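Long-range contacts in GDSL-like protein (Roseburia intestinalis L1-82, PDB 6HFZ), which is a two-domain esterase that removes acetyl groups from acetylated mannans and is probably a serine hydrolase of the GDSL/SGNH type: residues A[139-144]-A[164-169]; A[40-45]-A[104-109]. All blocks are in the same frame, centred on the assembly; numbering follows the deposited sequence.

How the contacts relate
Both contacts lie in the GDSL-like domain and reach the same mixed beta sheet, with centres about 10 Å apart. Both segments of contact 2 precede those of contact 1. It sets the short helix 41-44, which follows strand 32-39, against the end of strand 102-106; contact 1 pairs the next strand over, 136-141, with strand 166-168. The two meet where neighbouring strands 102-106 and 136-141 end: Asn142 ND2 probably hydrogen-bonds to Glu106 OE1, His141 ND1 probably to Ser108 OG, and Val109 packs on the backbone of Asn142 and Val143. Polar side chains thus link contact 1 to the end of strand 102-106 and its following loop, which face the helix of the probable nucleophile, Ser41.

Contact 1 (A[139-144]-A[164-169]); sequences LVHNVF and LPAVSM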
loop_
_atom_site.group_PDB
_atom_site.type_symbol
_atom_site.label_atom_id
_atom_site.label_comp_id
_atom_site.label_asym_id
_atom_site.label_seq_id
_atom_site.Cartn_x
_atom_site.Cartn_y
_atom_site.Cartn_z
ATOM N N LEU A 139 -12.937 -0.928 1.914
ATOM C CA LEU A 139 -11.838 -0.189 2.528
ATOM C C LEU A 139 -11.757 -0.596 3.999
ATOM O O LEU A 139 -12.797 -0.759 4.689
ATOM C CB LEU A 139 -12.044 1.320 2.368
ATOM C CG LEU A 139 -12.290 1.830 0.953
ATOM C CD1 LEU A 139 -12.269 3.328 0.923
ATOM C CD2 LEU A 139 -11.270 1.319 -0.047
ATOM N N VAL A 140 -10.532 -0.824 4.488
ATOM C CA VAL A 140 -10.364 -1.128 5.890
ATOM C C VAL A 140 -9.434 -0.082 6.521
ATOM O O VAL A 140 -8.345 0.197 6.026
ATOM C CB VAL A 140 -9.817 -2.561 6.079
ATOM C CG1 VAL A 140 -9.375 -2.822 7.510
ATOM C CG2 VAL A 140 -10.827 -3.621 5.645
ATOM N N HIS A 141 -9.869 0.516 7.630
ATOM C CA HIS A 141 -9.116 1.571 8.322
ATOM C C HIS A 141 -8.617 1.068 9.684
ATOM O O HIS A 141 -9.409 0.991 10.626
ATOM C CB HIS A 141 -10.004 2.824 8.547
ATOM C CG HIS A 141 -10.746 3.348 7.352
ATOM N ND1 HIS A 141 -10.094 3.824 6.221
ATOM C CD2 HIS A 141 -12.066 3.448 7.082
ATOM C CE1 HIS A 141 -10.999 4.191 5.312
ATOM N NE2 HIS A 141 -12.195 3.988 5.813
ATOM N N ASN A 142 -7.312 0.747 9.790
ATOM C CA ASN A 142 -6.661 0.430 11.066
ATOM C C ASN A 142 -6.432 1.749 11.811
ATOM O O ASN A 142 -6.854 2.826 11.313
ATOM C CB ASN A 142 -5.407 -0.399 10.821
ATOM C CG ASN A 142 -5.757 -1.862 10.615
ATOM O OD1 ASN A 142 -6.362 -2.472 11.494
ATOM N ND2 ASN A 142 -5.447 -2.418 9.453
ATOM N N VAL A 143 -5.886 1.660 13.026
ATOM C CA VAL A 143 -5.706 2.834 13.862
ATOM C C VAL A 143 -4.400 2.662 14.659
ATOM O O VAL A 143 -4.021 1.535 15.013
ATOM C CB VAL A 143 -6.954 2.996 14.766
ATOM C CG1 VAL A 143 -7.019 1.865 15.797
ATOM C CG2 VAL A 143 -7.029 4.351 15.449
ATOM N N PHE A 144 -3.753 3.778 15.013
ATOM C CA PHE A 144 -2.658 3.817 15.950
ATOM C C PHE A 144 -3.243 3.749 17.373
ATOM O O PHE A 144 -4.114 4.543 17.696
ATOM C CB PHE A 144 -1.876 5.120 15.762
ATOM C CG PHE A 144 -0.893 5.095 14.629
ATOM C CD1 PHE A 144 0.393 4.627 14.850
ATOM C CD2 PHE A 144 -1.259 5.491 13.357
ATOM C CE1 PHE A 144 1.319 4.617 13.825
ATOM C CE2 PHE A 144 -0.332 5.457 12.326
ATOM C CZ PHE A 144 0.943 5.014 12.564
ATOM N N LEU A 164 -18.180 3.394 -1.651
ATOM C CA LEU A 164 -17.550 2.151 -1.269
ATOM C C LEU A 164 -17.816 1.816 0.177
ATOM O O LEU A 164 -17.755 2.683 1.044
ATOM C CB LEU A 164 -16.040 2.209 -1.504
ATOM C CG LEU A 164 -15.601 2.403 -2.950
ATOM C CD1 LEU A 164 -14.083 2.538 -3.027
ATOM C CD2 LEU A 164 -16.061 1.259 -3.800
ATOM N N PRO A 165 -18.068 0.530 0.462
ATOM C CA PRO A 165 -18.150 0.074 1.851
ATOM C C PRO A 165 -16.806 0.246 2.558
ATOM O O PRO A 165 -15.761 0.063 1.929
ATOM C CB PRO A 165 -18.562 -1.394 1.760
ATOM C CG PRO A 165 -18.284 -1.816 0.331
ATOM C CD PRO A 165 -18.280 -0.547 -0.506
ATOM N N ALA A 166 -16.855 0.586 3.862
ATOM C CA ALA A 166 -15.644 0.829 4.623
ATOM C C ALA A 166 -15.881 0.430 6.077
ATOM O O ALA A 166 -16.961 0.771 6.641
ATOM C CB ALA A 166 -15.287 2.273 4.569
ATOM N N VAL A 167 -14.875 -0.197 6.683
ATOM C CA VAL A 167 -14.943 -0.509 8.082
ATOM C C VAL A 167 -13.718 0.058 8.808
ATOM O O VAL A 167 -12.606 0.142 8.212
ATOM C CB VAL A 167 -15.124 -2.016 8.333
ATOM C CG1 VAL A 167 -16.463 -2.505 7.794
ATOM C CG2 VAL A 167 -13.987 -2.852 7.781
ATOM N N SER A 168 -13.893 0.333 10.110
ATOM C CA SER A 168 -12.892 1.069 10.896
ATOM C C SER A 168 -12.635 0.449 12.258
ATOM O O SER A 168 -13.575 0.133 12.976
ATOM C CB SER A 168 -13.302 2.508 11.046
ATOM O OG SER A 168 -12.413 3.209 11.897
HETATM N N MSE A 169 -11.345 0.397 12.649
HETATM C CA MSE A 169 -10.922 0.046 14.004
HETATM C C MSE A 169 -10.875 1.265 14.925
HETATM O O MSE A 169 -10.859 1.134 16.153
HETATM C CB MSE A 169 -9.558 -0.655 13.996
HETATM C CG MSE A 169 -9.457 -1.714 12.884
HETATM SE SE MSE A 169 -10.917 -3.038 13.019
HETATM C CE MSE A 169 -11.368 -3.043 11.126
#
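Val167 O is approached by three groups of strand 136-141. His141 N donates the shortest hydrogen bond of the pair to it (2.8 Å); Val140 CA adds a weaker CH...O contact, and the imidazole CD2 of His141 lies 3.5 Å from Val167 O. The ring comes so close because CG of His141 is anti to its carbonyl carbon (chi1 -50°), which sets it beside the same backbone N that bonds this oxygen. Its NE2 reaches 3.7 Å from Ala166 CB, Ser168 CB lies at the ring edge, and ND1 on the far side is held by Ser108.

The remaining bonds follow the regular parallel pattern of strands only 13° apart in direction. Leu139 N binds Pro165 O at 3.0 Å, Val167 N returns a bond to Leu139 O, and a bond of 2.9 Å from Met169 N to His141 O carries the pairing just beyond the strand ends.

Leu139, His141, Ala166 and Ser168 share one face of the sheet, where helices 115-129 and 152-161 pack; helix 152-161 is the crossover of this beta-alpha-beta unit. On the other face Val140 and Val167 point the same way, CG2 to CG2 at 3.9 Å, and helix 196-215 packs on Val167. Selenomethionine Met169 also lies against that helix: its chain bends at chi2 (-56°), bringing CE within 4.1 Å of Val140 CG1 while its CG lies 3.5 Å from Asn142 OD1.

Backbone polar groups in this buried pairing are therefore satisfied mainly strand to strand, whereas the polar ends of His141, Asn142 and Ser168 find partners beyond it, in Ser108, Glu106 and Gln152, tying this strand pair to strand 102-106, the loop after it and helix 152-161.

Contact 2 (A[40-45]-A[104-109]); sequences GSITQG and IIEFSV. With ACT (acetate ion), chain E.
Glu106 OE2 receives a bond from Thr43 OG1 (2.5 Å) on its anti lone pair, away from the other carboxylate oxygen; the Thr43 hydroxyl also bonds Tyr55 OH. Glu106 OE2 accepts a second bond from a water 2.8 Å away, which accepts from Ile42 N at 3.0 Å. CG of Glu106 is anti to the backbone N and the chain bends at chi2 (-77°), carrying the carboxylate past Thr43, the side chains running oppositely, to the start of helix 41-44; Asn142 takes OE1. Gly40 N makes a weak bond to Glu106 O, and Gly40 O, at the N-cap position, accepts from Gln44 N. Ser41 N binds acetate OXT at 2.9 Å; Gly81 N and Asn110 ND2 also bind this acetate, consistent with the oxyanion hole of SGNH hydrolases. The Ile42 and Val109 side chains cross at about a right angle, bringing CD1 of Ile42 within 3.6 Å of CG2 of Val109. With an alanine at Glu106, Thr43 OG1 and Asn142 ND2 would probably lose their buried acceptors, and the water its anchor. Three donors around one buried carboxylate are consistent with an ionised group, linked through Thr43 and the water to the helix of the probable nucleophile.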
loop_
_atom_site.group_PDB
_atom_site.type_symbol
_atom_site.label_atom_id
_atom_site.label_comp_id
_atom_site.label_asym_id
_atom_site.label_seq_id
_atom_site.Cartn_x
_atom_site.Cartn_y
_atom_site.Cartn_z
ATOM N N GLY A 40 -0.338 -2.368 3.761
ATOM C CA GLY A 40 0.971 -2.336 4.451
ATOM C C GLY A 40 1.237 -3.566 5.310
ATOM O O GLY A 40 0.752 -4.662 5.003
ATOM N N SER A 41 2.005 -3.399 6.387
ATOM C CA SER A 41 2.520 -4.565 7.136
ATOM C C SER A 41 1.409 -5.319 7.876
ATOM O O SER A 41 1.487 -6.537 8.045
ATOM C CB SER A 41 3.559 -4.177 8.121
ATOM O OG SER A 41 2.983 -3.304 9.046
ATOM N N ILE A 42 0.372 -4.588 8.275
ATOM C CA ILE A 42 -0.753 -5.216 9.011
ATOM C C ILE A 42 -1.470 -6.179 8.068
ATOM O O ILE A 42 -1.886 -7.263 8.496
ATOM C CB ILE A 42 -1.684 -4.166 9.644
ATOM C CG1 ILE A 42 -0.938 -3.242 10.600
ATOM C CG2 ILE A 42 -2.889 -4.837 10.299
ATOM C CD1 ILE A 42 -1.795 -2.120 11.112
ATOM N N THR A 43 -1.583 -5.828 6.781
ATOM C CA THR A 43 -2.143 -6.729 5.773
ATOM C C THR A 43 -1.167 -7.888 5.514
ATOM O O THR A 43 -1.597 -9.031 5.408
ATOM C CB THR A 43 -2.494 -5.932 4.505
ATOM O OG1 THR A 43 -3.552 -4.993 4.788
ATOM C CG2 THR A 43 -2.867 -6.796 3.324
ATOM N N GLN A 44 0.117 -7.578 5.310
ATOM C CA GLN A 44 1.127 -8.613 5.055
ATOM C C GLN A 44 1.023 -9.689 6.147
ATOM O O GLN A 44 1.103 -10.896 5.825
ATOM C CB GLN A 44 2.509 -7.955 4.974
ATOM C CG GLN A 44 3.656 -8.951 4.749
ATOM C CD GLN A 44 4.049 -9.742 5.971
ATOM O OE1 GLN A 44 4.058 -9.241 7.098
ATOM N NE2 GLN A 44 4.397 -11.005 5.746
ATOM N N GLY A 45 0.774 -9.242 7.388
ATOM C CA GLY A 45 0.454 -10.080 8.572
ATOM C C GLY A 45 1.211 -9.764 9.848
ATOM O O GLY A 45 0.996 -10.436 10.868
ATOM N N ILE A 104 -9.710 -5.967 -0.494
ATOM C CA ILE A 104 -9.570 -5.055 0.668
ATOM C C ILE A 104 -8.379 -4.132 0.435
ATOM O O ILE A 104 -7.258 -4.610 0.055
ATOM C CB ILE A 104 -9.429 -5.840 1.980
ATOM C CG1 ILE A 104 -10.826 -6.228 2.471
ATOM C CG2 ILE A 104 -8.639 -5.020 3.040
ATOM C CD1 ILE A 104 -10.859 -7.206 3.618
ATOM N N ILE A 105 -8.621 -2.839 0.646
ATOM C CA ILE A 105 -7.594 -1.859 0.569
ATOM C C ILE A 105 -7.334 -1.303 1.977
ATOM O O ILE A 105 -8.240 -0.820 2.623
ATOM C CB ILE A 105 -7.963 -0.746 -0.420
ATOM C CG1 ILE A 105 -8.093 -1.252 -1.853
ATOM C CG2 ILE A 105 -6.947 0.375 -0.323
ATOM C CD1 ILE A 105 -8.589 -0.231 -2.797
ATOM N N GLU A 106 -6.082 -1.357 2.437
ATOM C CA GLU A 106 -5.763 -1.143 3.844
ATOM C C GLU A 106 -4.463 -0.340 3.966
ATOM O O GLU A 106 -3.365 -0.935 4.072
ATOM C CB GLU A 106 -5.654 -2.524 4.493
ATOM C CG GLU A 106 -5.486 -2.555 5.999
ATOM C CD GLU A 106 -4.112 -2.228 6.544
ATOM O OE1 GLU A 106 -4.010 -1.161 7.227
ATOM O OE2 GLU A 106 -3.129 -2.989 6.250
ATOM N N PHE A 107 -4.594 0.996 3.956
ATOM C CA PHE A 107 -3.437 1.899 3.968
ATOM C C PHE A 107 -3.607 3.036 4.993
ATOM O O PHE A 107 -2.836 3.986 4.995
ATOM C CB PHE A 107 -3.180 2.486 2.572
ATOM C CG PHE A 107 -2.514 1.547 1.605
ATOM C CD1 PHE A 107 -1.225 1.060 1.858
ATOM C CD2 PHE A 107 -3.180 1.092 0.480
ATOM C CE1 PHE A 107 -0.588 0.223 0.947
ATOM C CE2 PHE A 107 -2.570 0.171 -0.371
ATOM C CZ PHE A 107 -1.266 -0.221 -0.166
ATOM N N SER A 108 -4.666 2.988 5.820
ATOM C CA SER A 108 -5.001 4.131 6.695
ATOM C C SER A 108 -4.054 4.330 7.893
ATOM O O SER A 108 -4.184 5.383 8.563
ATOM C CB SER A 108 -6.470 4.065 7.136
ATOM O OG SER A 108 -7.303 3.924 5.988
ATOM N N VAL A 109 -3.089 3.416 8.166
ATOM C CA VAL A 109 -2.041 3.717 9.137
ATOM C C VAL A 109 -0.665 3.651 8.466
ATOM O O VAL A 109 0.396 3.499 9.156
ATOM C CB VAL A 109 -2.100 2.816 10.377
ATOM C CG1 VAL A 109 -3.325 3.143 11.237
ATOM C CG2 VAL A 109 -2.067 1.329 10.054
HETATM C C ACT E . 3.247 -0.857 8.556
HETATM O O ACT E . 4.257 -0.945 9.321
HETATM O OXT ACT E . 3.304 -1.036 7.336
HETATM C CH3 ACT E . 1.895 -0.512 9.094
HETATM O O HOH W 1 -0.698 -2.028 7.197
#